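Local coordinates for UPF0311 protein CA_C3321 (Clostridium acetobutylicum ATCC 824, PDB 3G7G), which is of unknown function but folds as a closed antiparallel beta barrel of the UPF0311 (DUF3237) family and assembles as four chains, at residues 49-54 against 129-134. Residues are numbered along the deposited sequence; the frame is centred on the assembly and turned at random.
Sequences NNFNGK and PKYKWM
Phe-51 reaches out of its turn to meet Met-134 and Tyr-131, touching them with the far rim of its ring, CE1 and CZ. The sulfur SD of Met-134 lies 3.8 Å from CZ of Phe-51, close to the plane of the ring and 5.0 Å from its centroid. At 77° off the ring normal this is a Met-aromatic contact made at the edge, where a polarisable sulfur faces the slightly positive ring hydrogens. The bend at chi3 (77°) carries the terminal methyl aside, past the rim of the ring rather than into it, leaving Met-134 CE 3.8 Å from Phe-51 CZ. Tyr-131 meets the same rim obliquely, its CE1 4.0 Å from CE1 of Phe-51, with the two side chains running roughly antiparallel. The chain here is an antiparallel barrel of eight strands, and the contact joins the turn between strands 34-47 and 53-65 to the loop between strands 117-126 and 139-144. The backbones stay well apart, 10.5 Å between CA of Phe-51 and CA of Tyr-131, a gap that long side chains suit. Phe-51 also stacks on Phe-15 and packs on Val-46, Ile-79 and Leu-81, an apolar setting that fits a plain phenyl ring. Tyr-131 adds a hydroxyl to such a ring: its OH is hydrogen-bonded to Asp-83, a carboxylate that also forms a salt bridge with Lys-130.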
ATOM      1  N   ASN A  49      -9.964  -3.307  28.686  1.00 39.43           N
ATOM      2  CA  ASN A  49     -10.540  -2.344  29.598  1.00 40.47           C
ATOM      3  C   ASN A  49     -11.297  -1.277  28.831  1.00 40.61           C
ATOM      4  O   ASN A  49     -10.734  -0.593  28.002  1.00 40.84           O
ATOM      5  CB  ASN A  49      -9.459  -1.711  30.475  1.00 41.02           C
ATOM      6  CG  ASN A  49     -10.051  -0.870  31.585  1.00 41.43           C
ATOM      7  OD1 ASN A  49     -10.302   0.324  31.396  1.00 46.64           O
ATOM      8  ND2 ASN A  49     -10.299  -1.489  32.752  1.00 44.82           N
ATOM      9  N   ASN A  50     -12.586  -1.153  29.126  1.00 41.29           N
ATOM     10  CA  ASN A  50     -13.515  -0.321  28.359  1.00 41.31           C
ATOM     11  C   ASN A  50     -13.411  -0.533  26.848  1.00 41.18           C
ATOM     12  O   ASN A  50     -13.522   0.415  26.070  1.00 42.06           O
ATOM     13  CB  ASN A  50     -13.353   1.169  28.694  1.00 42.17           C
ATOM     14  CG  ASN A  50     -13.540   1.465  30.168  1.00 43.55           C
ATOM     15  OD1 ASN A  50     -12.684   2.088  30.791  1.00 48.47           O
ATOM     16  ND2 ASN A  50     -14.648   1.010  30.738  1.00 44.95           N
ATOM     17  N   PHE A  51     -13.216  -1.781  26.434  1.00 40.22           N
ATOM     18  CA  PHE A  51     -13.109  -2.083  25.025  1.00 39.46           C
ATOM     19  C   PHE A  51     -13.596  -3.497  24.793  1.00 38.74           C
ATOM     20  O   PHE A  51     -12.783  -4.398  24.633  1.00 40.13           O
ATOM     21  CB  PHE A  51     -11.648  -1.905  24.554  1.00 39.89           C
ATOM     22  CG  PHE A  51     -11.526  -1.519  23.125  1.00 39.88           C
ATOM     23  CD1 PHE A  51     -11.366  -0.186  22.763  1.00 38.44           C
ATOM     24  CD2 PHE A  51     -11.574  -2.491  22.126  1.00 41.17           C
ATOM     25  CE1 PHE A  51     -11.275   0.178  21.441  1.00 40.04           C
ATOM     26  CE2 PHE A  51     -11.461  -2.140  20.763  1.00 40.16           C
ATOM     27  CZ  PHE A  51     -11.318  -0.807  20.419  1.00 40.90           C
ATOM     28  N   ASN A  52     -14.924  -3.677  24.772  1.00 37.10           N
ATOM     29  CA  ASN A  52     -15.558  -4.999  24.677  1.00 35.32           C
ATOM     30  C   ASN A  52     -16.560  -5.079  23.519  1.00 33.65           C
ATOM     31  O   ASN A  52     -17.421  -4.215  23.376  1.00 32.75           O
ATOM     32  CB  ASN A  52     -16.211  -5.336  26.028  1.00 36.09           C
ATOM     33  CG  ASN A  52     -15.184  -5.340  27.189  1.00 37.24           C
ATOM     34  OD1 ASN A  52     -14.307  -6.210  27.270  1.00 37.16           O
ATOM     35  ND2 ASN A  52     -15.290  -4.355  28.075  1.00 37.97           N
ATOM     36  N   GLY A  53     -16.423  -6.076  22.645  1.00 31.69           N
ATOM     37  CA  GLY A  53     -17.315  -6.176  21.502  1.00 30.81           C
ATOM     38  C   GLY A  53     -17.181  -7.470  20.752  1.00 30.06           C
ATOM     39  O   GLY A  53     -16.789  -8.491  21.313  1.00 27.49           O
ATOM     40  N   LYS A  54     -17.526  -7.427  19.466  1.00 29.38           N
ATOM     41  CA  LYS A  54     -17.510  -8.604  18.632  1.00 29.72           C
ATOM     42  C   LYS A  54     -16.965  -8.234  17.255  1.00 28.97           C
ATOM     43  O   LYS A  54     -16.994  -7.073  16.858  1.00 28.13           O
ATOM     44  CB  LYS A  54     -18.911  -9.213  18.509  1.00 29.71           C
ATOM     45  CG  LYS A  54     -19.846  -8.410  17.589  1.00 32.81           C
ATOM     46  CD  LYS A  54     -21.346  -8.733  17.770  1.00 33.66           C
ATOM     47  CE  LYS A  54     -21.728 -10.141  17.238  1.00 38.07           C
ATOM     48  NZ  LYS A  54     -23.111 -10.588  17.782  1.00 38.28           N
ATOM     49  N   PRO A 129     -15.413  10.642  17.493  1.00 27.79           N
ATOM     50  CA  PRO A 129     -14.349  11.243  18.323  1.00 27.83           C
ATOM     51  C   PRO A 129     -13.813  10.421  19.495  1.00 28.04           C
ATOM     52  O   PRO A 129     -12.673  10.593  19.882  1.00 28.40           O
ATOM     53  CB  PRO A 129     -15.033  12.512  18.874  1.00 29.05           C
ATOM     54  CG  PRO A 129     -15.902  12.922  17.765  1.00 29.48           C
ATOM     55  CD  PRO A 129     -16.496  11.619  17.268  1.00 26.87           C
ATOM     56  N   LYS A 130     -14.607   9.525  20.052  1.00 28.35           N
ATOM     57  CA  LYS A 130     -14.163   8.733  21.184  1.00 28.26           C
ATOM     58  C   LYS A 130     -13.046   7.802  20.738  1.00 28.35           C
ATOM     59  O   LYS A 130     -12.165   7.503  21.525  1.00 28.39           O
ATOM     60  CB  LYS A 130     -15.321   7.935  21.752  1.00 28.39           C
ATOM     61  CG  LYS A 130     -15.046   7.263  23.043  1.00 29.12           C
ATOM     62  CD  LYS A 130     -16.176   6.370  23.442  1.00 28.55           C
ATOM     63  CE  LYS A 130     -15.899   5.733  24.820  1.00 31.83           C
ATOM     64  NZ  LYS A 130     -16.915   4.662  25.113  1.00 33.49           N
ATOM     65  N   TYR A 131     -13.076   7.369  19.483  1.00 27.66           N
ATOM     66  CA  TYR A 131     -12.067   6.416  18.966  1.00 28.17           C
ATOM     67  C   TYR A 131     -11.116   6.982  17.901  1.00 27.95           C
ATOM     68  O   TYR A 131     -10.361   6.198  17.283  1.00 27.74           O
ATOM     69  CB  TYR A 131     -12.766   5.155  18.421  1.00 27.64           C
ATOM     70  CG  TYR A 131     -13.636   4.535  19.485  1.00 28.74           C
ATOM     71  CD1 TYR A 131     -13.076   3.779  20.512  1.00 27.29           C
ATOM     72  CD2 TYR A 131     -15.014   4.755  19.499  1.00 25.80           C
ATOM     73  CE1 TYR A 131     -13.866   3.252  21.507  1.00 28.15           C
ATOM     74  CE2 TYR A 131     -15.791   4.252  20.487  1.00 26.65           C
ATOM     75  CZ  TYR A 131     -15.211   3.497  21.485  1.00 27.23           C
ATOM     76  OH  TYR A 131     -16.002   2.971  22.448  1.00 30.23           O
ATOM     77  N   LYS A 132     -11.076   8.309  17.719  1.00 27.49           N
ATOM     78  CA  LYS A 132     -10.200   8.859  16.680  1.00 27.72           C
ATOM     79  C   LYS A 132      -8.682   8.687  16.998  1.00 27.87           C
ATOM     80  O   LYS A 132      -7.833   8.672  16.076  1.00 25.49           O
ATOM     81  CB  LYS A 132     -10.586  10.289  16.310  1.00 27.77           C
ATOM     82  CG  LYS A 132     -11.864  10.358  15.452  1.00 28.10           C
ATOM     83  CD  LYS A 132     -11.659   9.843  14.002  1.00 25.52           C
ATOM     84  CE  LYS A 132     -12.976   9.777  13.264  1.00 27.47           C
ATOM     85  NZ  LYS A 132     -12.898   9.543  11.755  1.00 25.18           N
ATOM     86  N   TRP A 133      -8.369   8.518  18.289  1.00 27.70           N
ATOM     87  CA  TRP A 133      -7.018   8.248  18.738  1.00 27.89           C
ATOM     88  C   TRP A 133      -6.433   6.984  18.104  1.00 27.73           C
ATOM     89  O   TRP A 133      -5.224   6.879  17.957  1.00 27.87           O
ATOM     90  CB  TRP A 133      -6.964   8.134  20.263  1.00 29.15           C
ATOM     91  CG  TRP A 133      -7.711   6.962  20.853  1.00 30.59           C
ATOM     92  CD1 TRP A 133      -9.032   6.929  21.258  1.00 31.03           C
ATOM     93  CD2 TRP A 133      -7.179   5.663  21.140  1.00 31.35           C
ATOM     94  NE1 TRP A 133      -9.352   5.670  21.738  1.00 29.56           N
ATOM     95  CE2 TRP A 133      -8.235   4.882  21.688  1.00 30.66           C
ATOM     96  CE3 TRP A 133      -5.919   5.068  20.962  1.00 31.29           C
ATOM     97  CZ2 TRP A 133      -8.056   3.542  22.068  1.00 31.75           C
ATOM     98  CZ3 TRP A 133      -5.750   3.737  21.346  1.00 30.72           C
ATOM     99  CH2 TRP A 133      -6.805   2.996  21.893  1.00 31.15           C
ATOM    100  N   MET A 134      -7.301   6.056  17.689  1.00 27.03           N
ATOM    101  CA  MET A 134      -6.868   4.816  17.076  1.00 25.64           C
ATOM    102  C   MET A 134      -6.316   5.091  15.689  1.00 25.28           C
ATOM    103  O   MET A 134      -5.565   4.281  15.134  1.00 24.51           O
ATOM    104  CB  MET A 134      -8.011   3.788  17.014  1.00 26.09           C
ATOM    105  CG  MET A 134      -8.570   3.375  18.380  1.00 24.86           C
ATOM    106  SD  MET A 134      -9.783   2.029  18.342  1.00 20.61           S
ATOM    107  CE  MET A 134      -8.639   0.710  18.120  1.00 27.82           C
TER